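Local coordinates for protein acyl-CoA thioesterase (Alicyclobacillus acidocaldarius subsp. acidocaldarius, PDB 3RQB) that probably hydrolyses acyl-CoA thioesters, though its physiological substrate is not established, at residues Thr47-Glu57 against Pro77-Val85; Gly60-Ala71 against Val104-Arg115. All blocks are in the same frame, centred on the assembly; numbering follows the deposited sequence.

Contact 1 (Thr47-Glu57 against Pro77-Val85); sequences TMLKAAMSHPE and PFVIEAVPV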
loop_
_atom_site.group_PDB
_atom_site.type_symbol
_atom_site.label_atom_id
_atom_site.label_comp_id
_atom_site.label_asym_id
_atom_site.label_seq_id
_atom_site.Cartn_x
_atom_site.Cartn_y
_atom_site.Cartn_z
ATOM N N THR B 47 3.667 12.237 11.373
ATOM C CA THR B 47 4.185 11.914 12.696
ATOM C C THR B 47 4.834 10.520 12.791
ATOM O O THR B 47 5.931 10.393 13.310
ATOM C CB THR B 47 3.087 12.034 13.752
ATOM O OG1 THR B 47 2.712 13.409 13.876
ATOM C CG2 THR B 47 3.593 11.529 15.082
HETATM N N MSE B 48 4.164 9.481 12.300
HETATM C CA MSE B 48 4.735 8.133 12.317
HETATM C C MSE B 48 6.086 8.080 11.614
HETATM O O MSE B 48 6.953 7.293 11.994
HETATM C CB MSE B 48 3.786 7.113 11.673
HETATM C CG MSE B 48 2.570 6.770 12.521
HETATM SE SE MSE B 48 3.055 6.169 14.316
HETATM C CE MSE B 48 2.602 4.282 14.130
ATOM N N LEU B 49 6.257 8.909 10.585
ATOM C CA LEU B 49 7.475 8.909 9.763
ATOM C C LEU B 49 8.675 9.639 10.396
ATOM O O LEU B 49 9.826 9.166 10.321
ATOM C CB LEU B 49 7.169 9.501 8.387
ATOM C CG LEU B 49 8.316 9.563 7.378
ATOM C CD1 LEU B 49 8.803 8.166 7.010
ATOM C CD2 LEU B 49 7.875 10.322 6.134
ATOM N N LYS B 50 8.402 10.789 11.011
ATOM C CA LYS B 50 9.441 11.556 11.678
ATOM C C LYS B 50 10.148 10.676 12.680
ATOM O O LYS B 50 11.367 10.721 12.789
ATOM C CB LYS B 50 8.860 12.771 12.394
ATOM C CG LYS B 50 8.226 13.778 11.462
ATOM C CD LYS B 50 9.161 14.133 10.316
ATOM C CE LYS B 50 10.340 14.977 10.780
ATOM N NZ LYS B 50 11.243 15.317 9.637
ATOM N N ALA B 51 9.374 9.855 13.386
ATOM C CA ALA B 51 9.921 8.991 14.428
ATOM C C ALA B 51 11.126 8.228 13.909
ATOM O O ALA B 51 12.196 8.287 14.508
ATOM C CB ALA B 51 8.865 8.019 14.917
ATOM N N ALA B 52 10.947 7.532 12.788
ATOM C CA ALA B 52 12.015 6.752 12.173
ATOM C C ALA B 52 13.069 7.678 11.601
ATOM O O ALA B 52 14.265 7.399 11.701
ATOM C CB ALA B 52 11.466 5.847 11.080
HETATM N N MSE B 53 12.627 8.775 10.993
HETATM C CA MSE B 53 13.567 9.776 10.489
HETATM C C MSE B 53 14.497 10.324 11.581
HETATM O O MSE B 53 15.708 10.489 11.370
HETATM C CB MSE B 53 12.814 10.921 9.842
HETATM C CG MSE B 53 12.165 10.563 8.543
HETATM SE SE MSE B 53 12.109 12.146 7.445
HETATM C CE MSE B 53 14.018 12.215 7.004
ATOM N N SER B 54 13.918 10.597 12.746
ATOM C CA SER B 54 14.652 11.151 13.877
ATOM C C SER B 54 15.441 10.090 14.636
ATOM O O SER B 54 16.236 10.405 15.529
ATOM C CB SER B 54 13.688 11.833 14.831
ATOM O OG SER B 54 12.716 12.556 14.105
ATOM N N HIS B 55 15.212 8.831 14.286
ATOM C CA HIS B 55 15.952 7.752 14.900
ATOM C C HIS B 55 17.419 7.881 14.517
ATOM O O HIS B 55 17.747 8.140 13.354
ATOM C CB HIS B 55 15.396 6.406 14.454
ATOM C CG HIS B 55 15.696 5.292 15.404
ATOM N ND1 HIS B 55 16.950 4.727 15.521
ATOM C CD2 HIS B 55 14.906 4.644 16.292
ATOM C CE1 HIS B 55 16.916 3.771 16.432
ATOM N NE2 HIS B 55 15.687 3.700 16.913
ATOM N N PRO B 56 18.303 7.724 15.509
ATOM C CA PRO B 56 19.763 7.807 15.377
ATOM C C PRO B 56 20.339 6.761 14.430
ATOM O O PRO B 56 21.304 7.034 13.710
ATOM C CB PRO B 56 20.256 7.542 16.804
ATOM C CG PRO B 56 19.105 6.891 17.510
ATOM C CD PRO B 56 17.890 7.502 16.903
ATOM N N GLU B 57 19.752 5.571 14.432
ATOM C CA GLU B 57 20.260 4.491 13.597
ATOM C C GLU B 57 19.857 4.722 12.163
ATOM O O GLU B 57 20.411 4.109 11.248
ATOM C CB GLU B 57 19.689 3.148 14.042
ATOM C CG GLU B 57 19.815 2.866 15.521
ATOM C CD GLU B 57 21.177 2.339 15.904
ATOM O OE1 GLU B 57 21.235 1.521 16.847
ATOM O OE2 GLU B 57 22.182 2.745 15.274
ATOM N N PRO B 77 -1.282 13.460 24.840
ATOM C CA PRO B 77 0.041 12.901 24.585
ATOM C C PRO B 77 -0.095 11.435 24.170
ATOM O O PRO B 77 -1.065 10.744 24.529
ATOM C CB PRO B 77 0.725 12.986 25.948
ATOM C CG PRO B 77 -0.013 14.051 26.687
ATOM C CD PRO B 77 -1.430 13.978 26.208
ATOM N N PHE B 78 0.881 10.993 23.386
ATOM C CA PHE B 78 1.010 9.621 22.929
ATOM C C PHE B 78 2.477 9.272 22.973
ATOM O O PHE B 78 3.328 10.135 23.213
ATOM C CB PHE B 78 0.537 9.467 21.499
ATOM C CG PHE B 78 1.272 10.335 20.547
ATOM C CD1 PHE B 78 2.459 9.918 19.994
ATOM C CD2 PHE B 78 0.787 11.589 20.222
ATOM C CE1 PHE B 78 3.137 10.731 19.118
ATOM C CE2 PHE B 78 1.468 12.412 19.349
ATOM C CZ PHE B 78 2.636 11.983 18.794
ATOM N N VAL B 79 2.760 7.993 22.766
ATOM C CA VAL B 79 4.120 7.499 22.752
ATOM C C VAL B 79 4.347 6.641 21.512
ATOM O O VAL B 79 3.481 5.856 21.129
ATOM C CB VAL B 79 4.387 6.684 24.018
ATOM C CG1 VAL B 79 4.911 5.298 23.677
ATOM C CG2 VAL B 79 5.348 7.426 24.909
ATOM N N ILE B 80 5.506 6.791 20.875
ATOM C CA ILE B 80 5.819 5.976 19.712
ATOM C C ILE B 80 7.080 5.186 19.924
ATOM O O ILE B 80 8.102 5.730 20.311
ATOM C CB ILE B 80 6.029 6.820 18.460
ATOM C CG1 ILE B 80 4.835 7.754 18.250
ATOM C CG2 ILE B 80 6.231 5.908 17.241
ATOM C CD1 ILE B 80 4.970 8.683 17.053
ATOM N N GLU B 81 7.023 3.899 19.634
ATOM C CA GLU B 81 8.204 3.067 19.737
ATOM C C GLU B 81 8.646 2.650 18.344
ATOM O O GLU B 81 8.005 1.812 17.710
ATOM C CB GLU B 81 7.845 1.837 20.547
ATOM C CG GLU B 81 8.985 0.924 20.855
ATOM C CD GLU B 81 8.550 -0.195 21.765
ATOM O OE1 GLU B 81 8.369 0.064 22.978
ATOM O OE2 GLU B 81 8.364 -1.324 21.256
ATOM N N ALA B 82 9.758 3.207 17.875
ATOM C CA ALA B 82 10.207 2.945 16.502
ATOM C C ALA B 82 11.475 2.067 16.416
ATOM O O ALA B 82 12.564 2.519 16.767
ATOM C CB ALA B 82 10.408 4.263 15.754
ATOM N N VAL B 83 11.332 0.828 15.928
ATOM C CA VAL B 83 12.466 -0.107 15.816
ATOM C C VAL B 83 13.092 -0.156 14.424
ATOM O O VAL B 83 12.396 -0.376 13.427
ATOM C CB VAL B 83 12.082 -1.569 16.193
ATOM C CG1 VAL B 83 13.306 -2.476 16.110
ATOM C CG2 VAL B 83 11.464 -1.634 17.576
ATOM N N PRO B 84 14.415 0.047 14.362
ATOM C CA PRO B 84 15.230 -0.206 13.175
ATOM C C PRO B 84 15.458 -1.708 13.105
ATOM O O PRO B 84 16.460 -2.257 13.554
ATOM C CB PRO B 84 16.525 0.546 13.472
ATOM C CG PRO B 84 16.643 0.454 14.940
ATOM C CD PRO B 84 15.226 0.548 15.479
ATOM N N VAL B 85 14.450 -2.362 12.559
ATOM C CA VAL B 85 14.341 -3.807 12.483
ATOM C C VAL B 85 15.410 -4.537 11.618
ATOM O O VAL B 85 15.885 -5.626 11.962
ATOM C CB VAL B 85 12.900 -4.122 12.021
ATOM C CG1 VAL B 85 12.834 -5.317 11.062
ATOM C CG2 VAL B 85 11.997 -4.256 13.243
#

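Contact 2 (Gly60-Ala71 against Val104-Arg115); sequences GQPLALTVNFAA and VVTTATAVFGIR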
loop_
_atom_site.group_PDB
_atom_site.type_symbol
_atom_site.label_atom_id
_atom_site.label_comp_id
_atom_site.label_asym_id
_atom_site.label_seq_id
_atom_site.Cartn_x
_atom_site.Cartn_y
_atom_site.Cartn_z
ATOM N N GLY B 60 20.058 6.644 5.170
ATOM C CA GLY B 60 19.373 6.896 3.922
ATOM C C GLY B 60 18.134 7.751 4.109
ATOM O O GLY B 60 17.929 8.388 5.148
ATOM N N GLN B 61 17.299 7.750 3.081
ATOM C CA GLN B 61 16.074 8.530 3.059
ATOM C C GLN B 61 14.856 7.628 2.813
ATOM O O GLN B 61 14.984 6.496 2.333
ATOM C CB GLN B 61 16.180 9.623 1.988
ATOM C CG GLN B 61 17.197 10.717 2.307
ATOM C CD GLN B 61 16.795 11.550 3.523
ATOM O OE1 GLN B 61 16.148 11.053 4.448
ATOM N NE2 GLN B 61 17.172 12.824 3.520
ATOM N N PRO B 62 13.667 8.118 3.167
ATOM C CA PRO B 62 12.426 7.347 3.057
ATOM C C PRO B 62 12.136 6.800 1.666
ATOM O O PRO B 62 12.349 7.453 0.641
ATOM C CB PRO B 62 11.354 8.369 3.418
ATOM C CG PRO B 62 12.047 9.330 4.317
ATOM C CD PRO B 62 13.464 9.411 3.838
ATOM N N LEU B 63 11.607 5.588 1.658
ATOM C CA LEU B 63 11.123 4.951 0.451
ATOM C C LEU B 63 9.606 4.743 0.515
ATOM O O LEU B 63 8.854 5.288 -0.298
ATOM C CB LEU B 63 11.856 3.632 0.247
ATOM C CG LEU B 63 13.321 3.929 -0.062
ATOM C CD1 LEU B 63 14.198 2.683 -0.039
ATOM C CD2 LEU B 63 13.408 4.646 -1.396
ATOM N N ALA B 64 9.159 3.937 1.472
ATOM C CA ALA B 64 7.745 3.625 1.578
ATOM C C ALA B 64 7.251 3.776 3.008
ATOM O O ALA B 64 8.028 3.679 3.958
ATOM C CB ALA B 64 7.482 2.216 1.073
ATOM N N LEU B 65 5.950 4.022 3.139
ATOM C CA LEU B 65 5.279 4.065 4.430
ATOM C C LEU B 65 3.892 3.432 4.356
ATOM O O LEU B 65 3.118 3.708 3.437
ATOM C CB LEU B 65 5.141 5.501 4.924
ATOM C CG LEU B 65 4.423 5.589 6.279
ATOM C CD1 LEU B 65 5.037 4.628 7.307
ATOM C CD2 LEU B 65 4.408 7.011 6.828
ATOM N N THR B 66 3.594 2.576 5.330
ATOM C CA THR B 66 2.266 2.014 5.501
ATOM C C THR B 66 1.860 2.271 6.936
ATOM O O THR B 66 2.554 1.854 7.863
ATOM C CB THR B 66 2.238 0.494 5.239
ATOM O OG1 THR B 66 2.427 0.237 3.839
ATOM C CG2 THR B 66 0.912 -0.099 5.700
ATOM N N VAL B 67 0.756 2.990 7.113
ATOM C CA VAL B 67 0.235 3.294 8.437
ATOM C C VAL B 67 -1.108 2.634 8.585
ATOM O O VAL B 67 -1.979 2.804 7.741
ATOM C CB VAL B 67 -0.008 4.804 8.641
ATOM C CG1 VAL B 67 -0.632 5.059 10.009
ATOM C CG2 VAL B 67 1.272 5.603 8.474
ATOM N N ASN B 68 -1.276 1.891 9.668
ATOM C CA ASN B 68 -2.558 1.280 9.984
ATOM C C ASN B 68 -3.153 1.940 11.222
ATOM O O ASN B 68 -2.495 2.005 12.268
ATOM C CB ASN B 68 -2.370 -0.216 10.202
ATOM C CG ASN B 68 -1.437 -0.827 9.180
ATOM O OD1 ASN B 68 -0.354 -1.316 9.518
ATOM N ND2 ASN B 68 -1.835 -0.770 7.916
ATOM N N PHE B 69 -4.387 2.437 11.110
ATOM C CA PHE B 69 -5.020 3.094 12.250
ATOM C C PHE B 69 -5.867 2.088 13.031
ATOM O O PHE B 69 -6.967 1.693 12.606
ATOM C CB PHE B 69 -5.889 4.264 11.786
ATOM C CG PHE B 69 -5.182 5.221 10.855
ATOM C CD1 PHE B 69 -4.672 6.422 11.326
ATOM C CD2 PHE B 69 -5.031 4.923 9.505
ATOM C CE1 PHE B 69 -4.018 7.312 10.470
ATOM C CE2 PHE B 69 -4.378 5.809 8.636
ATOM C CZ PHE B 69 -3.872 7.002 9.119
ATOM N N ALA B 70 -5.361 1.741 14.215
ATOM C CA ALA B 70 -5.902 0.652 15.014
ATOM C C ALA B 70 -7.132 1.127 15.737
ATOM O O ALA B 70 -8.033 0.349 16.039
ATOM C CB ALA B 70 -4.873 0.173 15.995
ATOM N N ALA B 71 -7.180 2.430 15.958
ATOM C CA ALA B 71 -8.222 3.040 16.753
ATOM C C ALA B 71 -7.952 4.519 16.673
ATOM O O ALA B 71 -6.793 4.921 16.572
ATOM C CB ALA B 71 -8.125 2.568 18.184
ATOM N N VAL B 104 -2.538 0.313 22.132
ATOM C CA VAL B 104 -2.052 0.619 20.798
ATOM C C VAL B 104 -3.081 1.350 19.958
ATOM O O VAL B 104 -4.171 0.851 19.686
ATOM C CB VAL B 104 -1.637 -0.616 20.014
ATOM C CG1 VAL B 104 -1.120 -0.177 18.657
ATOM C CG2 VAL B 104 -0.577 -1.388 20.761
ATOM N N VAL B 105 -2.670 2.521 19.504
ATOM C CA VAL B 105 -3.480 3.438 18.727
ATOM C C VAL B 105 -3.223 3.270 17.229
ATOM O O VAL B 105 -4.159 3.076 16.445
ATOM C CB VAL B 105 -3.258 4.883 19.173
ATOM C CG1 VAL B 105 -3.482 5.835 18.011
ATOM C CG2 VAL B 105 -4.186 5.209 20.323
ATOM N N THR B 106 -1.963 3.459 16.835
ATOM C CA THR B 106 -1.551 3.409 15.437
ATOM C C THR B 106 -0.257 2.599 15.231
ATOM O O THR B 106 0.621 2.624 16.085
ATOM C CB THR B 106 -1.372 4.849 14.918
ATOM O OG1 THR B 106 -2.625 5.543 15.045
ATOM C CG2 THR B 106 -0.914 4.867 13.470
ATOM N N THR B 107 -0.159 1.865 14.117
ATOM C CA THR B 107 1.086 1.185 13.731
ATOM C C THR B 107 1.498 1.505 12.300
ATOM O O THR B 107 0.668 1.853 11.456
ATOM C CB THR B 107 1.034 -0.363 13.878
ATOM O OG1 THR B 107 0.345 -0.955 12.761
ATOM C CG2 THR B 107 0.374 -0.756 15.192
ATOM N N ALA B 108 2.793 1.379 12.033
ATOM C CA ALA B 108 3.326 1.725 10.731
ATOM C C ALA B 108 4.581 0.924 10.442
ATOM O O ALA B 108 5.279 0.493 11.360
ATOM C CB ALA B 108 3.621 3.221 10.661
ATOM N N THR B 109 4.857 0.719 9.163
ATOM C CA THR B 109 6.128 0.148 8.751
ATOM C C THR B 109 6.733 1.096 7.721
ATOM O O THR B 109 6.015 1.747 6.955
ATOM C CB THR B 109 5.984 -1.293 8.174
ATOM O OG1 THR B 109 5.181 -1.270 6.984
ATOM C CG2 THR B 109 5.347 -2.234 9.197
ATOM N N ALA B 110 8.055 1.191 7.715
ATOM C CA ALA B 110 8.718 2.091 6.787
ATOM C C ALA B 110 9.992 1.490 6.215
ATOM O O ALA B 110 10.675 0.675 6.857
ATOM C CB ALA B 110 9.016 3.435 7.456
ATOM N N VAL B 111 10.307 1.912 5.000
ATOM C CA VAL B 111 11.524 1.486 4.361
ATOM C C VAL B 111 12.360 2.704 4.036
ATOM O O VAL B 111 11.905 3.604 3.345
ATOM C CB VAL B 111 11.220 0.727 3.076
ATOM C CG1 VAL B 111 12.491 0.106 2.527
ATOM C CG2 VAL B 111 10.161 -0.344 3.345
ATOM N N PHE B 112 13.587 2.725 4.545
ATOM C CA PHE B 112 14.555 3.763 4.206
ATOM C C PHE B 112 15.646 3.149 3.369
ATOM O O PHE B 112 15.944 1.968 3.506
ATOM C CB PHE B 112 15.191 4.345 5.457
ATOM C CG PHE B 112 14.315 5.296 6.185
ATOM C CD1 PHE B 112 13.178 4.851 6.840
ATOM C CD2 PHE B 112 14.629 6.640 6.228
ATOM C CE1 PHE B 112 12.370 5.731 7.527
ATOM C CE2 PHE B 112 13.823 7.526 6.913
ATOM C CZ PHE B 112 12.690 7.071 7.564
ATOM N N GLY B 113 16.245 3.948 2.498
ATOM C CA GLY B 113 17.339 3.460 1.688
ATOM C C GLY B 113 18.118 4.573 1.025
ATOM O O GLY B 113 17.617 5.686 0.852
ATOM N N ILE B 114 19.357 4.270 0.658
ATOM C CA ILE B 114 20.183 5.207 -0.079
ATOM C C ILE B 114 20.126 4.849 -1.544
ATOM O O ILE B 114 20.466 3.723 -1.933
ATOM C CB ILE B 114 21.640 5.145 0.381
ATOM C CG1 ILE B 114 21.718 5.379 1.896
ATOM C CG2 ILE B 114 22.486 6.155 -0.416
ATOM C CD1 ILE B 114 22.591 4.375 2.639
ATOM N N ARG B 115 19.693 5.803 -2.362
ATOM C CA ARG B 115 19.562 5.538 -3.791
ATOM C C ARG B 115 20.467 6.378 -4.695
ATOM O O ARG B 115 20.843 7.517 -4.376
ATOM C CB ARG B 115 18.097 5.602 -4.248
ATOM C CG ARG B 115 17.307 6.754 -3.671
ATOM C CD ARG B 115 15.807 6.472 -3.680
ATOM N NE ARG B 115 15.229 6.417 -5.024
ATOM C CZ ARG B 115 13.986 6.793 -5.303
ATOM N NH1 ARG B 115 13.206 7.250 -4.333
ATOM N NH2 ARG B 115 13.526 6.721 -6.544
HETATM O O HOH W 1 13.407 8.671 -1.554
#

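Contact 1 (Thr47-Glu57 against Pro77-Val85)
The ring of H55 meets strand 77-85 obliquely: CD2 comes 3.2 Å from A82 O, and NE2 lies 3.5 Å from P84 CD, the two side chains crossing at about a right angle. This is the helix-on-sheet packing of a hotdog fold, the helix as sausage and the sheet as bun. At the in-plane edge of the imidazole, the backbone N of E57 donates a hydrogen bond to H55 ND1 (3.1 Å, 157°), which would favour this turn of the ring; NE2, though near A82 O, has too poor an angle to bond it. With CG trans to the backbone N (chi1 -157°), the ring reaches out over the strand. The second flat group, F78, takes T47 CG2 obliquely on its CZ, 3.9 Å away.

Helix 47-53 and the strand cross at -50°, their axes 8.4 Å apart at closest, and no hydrogen bond joins them. Small side chains make the middle of the seam, A51 CB meeting A82 CB at 4.1 Å. T47 turns its methyl to the strand while OG1 bonds I43 O, one turn back in the helix. E57 adds its aliphatic CB and CG against the ring of P84. Toward the F78 end, I80 bridges neighbouring helix residues: its CD1 lies 3.7 Å from T47 CG2 and 4.2 Å from the selenium of selenomethionine M48.

Contact 2 (Gly60-Ala71 against Val104-Arg115)
L63 has the most surface buried here, and its backbone explains much of the pairing: L63 and A64 both face V111, a classic beta bulge in an antiparallel pair of strands. V111 O takes L63 N at 2.6 Å and, weakly, A64 N at 3.3 Å, while V111 N returns a bond to A64 O. The bulge shifts the register by one residue between P62 and A64. From it the leucine side chain spreads along the other strand, CD1 to V111 CG1 (4.0 Å) and CD2 to R115 CD (3.8 Å), L63 and R115 sliding past each other in opposite directions. Beyond that methyl the guanidinium of R115 is held by F215 O and L216 O and by S240 O and H241 O of the second subunit, and a water links its NH1 to P62 O.

V111 packs CG2 against A64 CB. F112 turns to the other face of the sheet, where P62 CA sits over one face of its ring, 4.1 Å from the centroid in a CH-pi contact, and G60 O lies at the ring edge. With CG trans to the carbonyl carbon (chi1 -77°), this ring slants across P62, whose CD is 3.6 Å from F112 CE2; A52 of helix 41-53 and F94 also meet it.

Past the bulge, T66 with T109 and N68 with T107 are hydrogen-bonded pairs, T66 N reaching T109 O at 3.0 Å. N68 OD1 bonds T109 OG1 of the second subunit, and T66 packs on its own counterpart there. The opposite face carries L65, V67, A108 and F112, with V67 and F112 touching the helix: this helix-covered face is that of a hotdog domain, whose sheet wraps its helix.

Overall arrangement
After a short helix and two short strands, the chain enters helix 41-53, which runs by way of a short loop into strand 61-69; strand 77-87 follows. Contact 1 closes that excursion by bringing 77-85 back onto 47-57, with strand 61-69 inside the loop. Contact 2 opens within it, at 60-71, and closes beyond it, at 104-115, after the hairpin strands 77-87 and 91-100, so the two loops cross rather than nest. In the sheet, strand 103-113 lies between strands 91-100 and 61-69. Selenomethionine M48 bridges the contacts, its CE 3.2 Å from T106 O, and the two centres are about 9 Å apart. Together they seat one helix across the strands of the N-terminal hotdog domain.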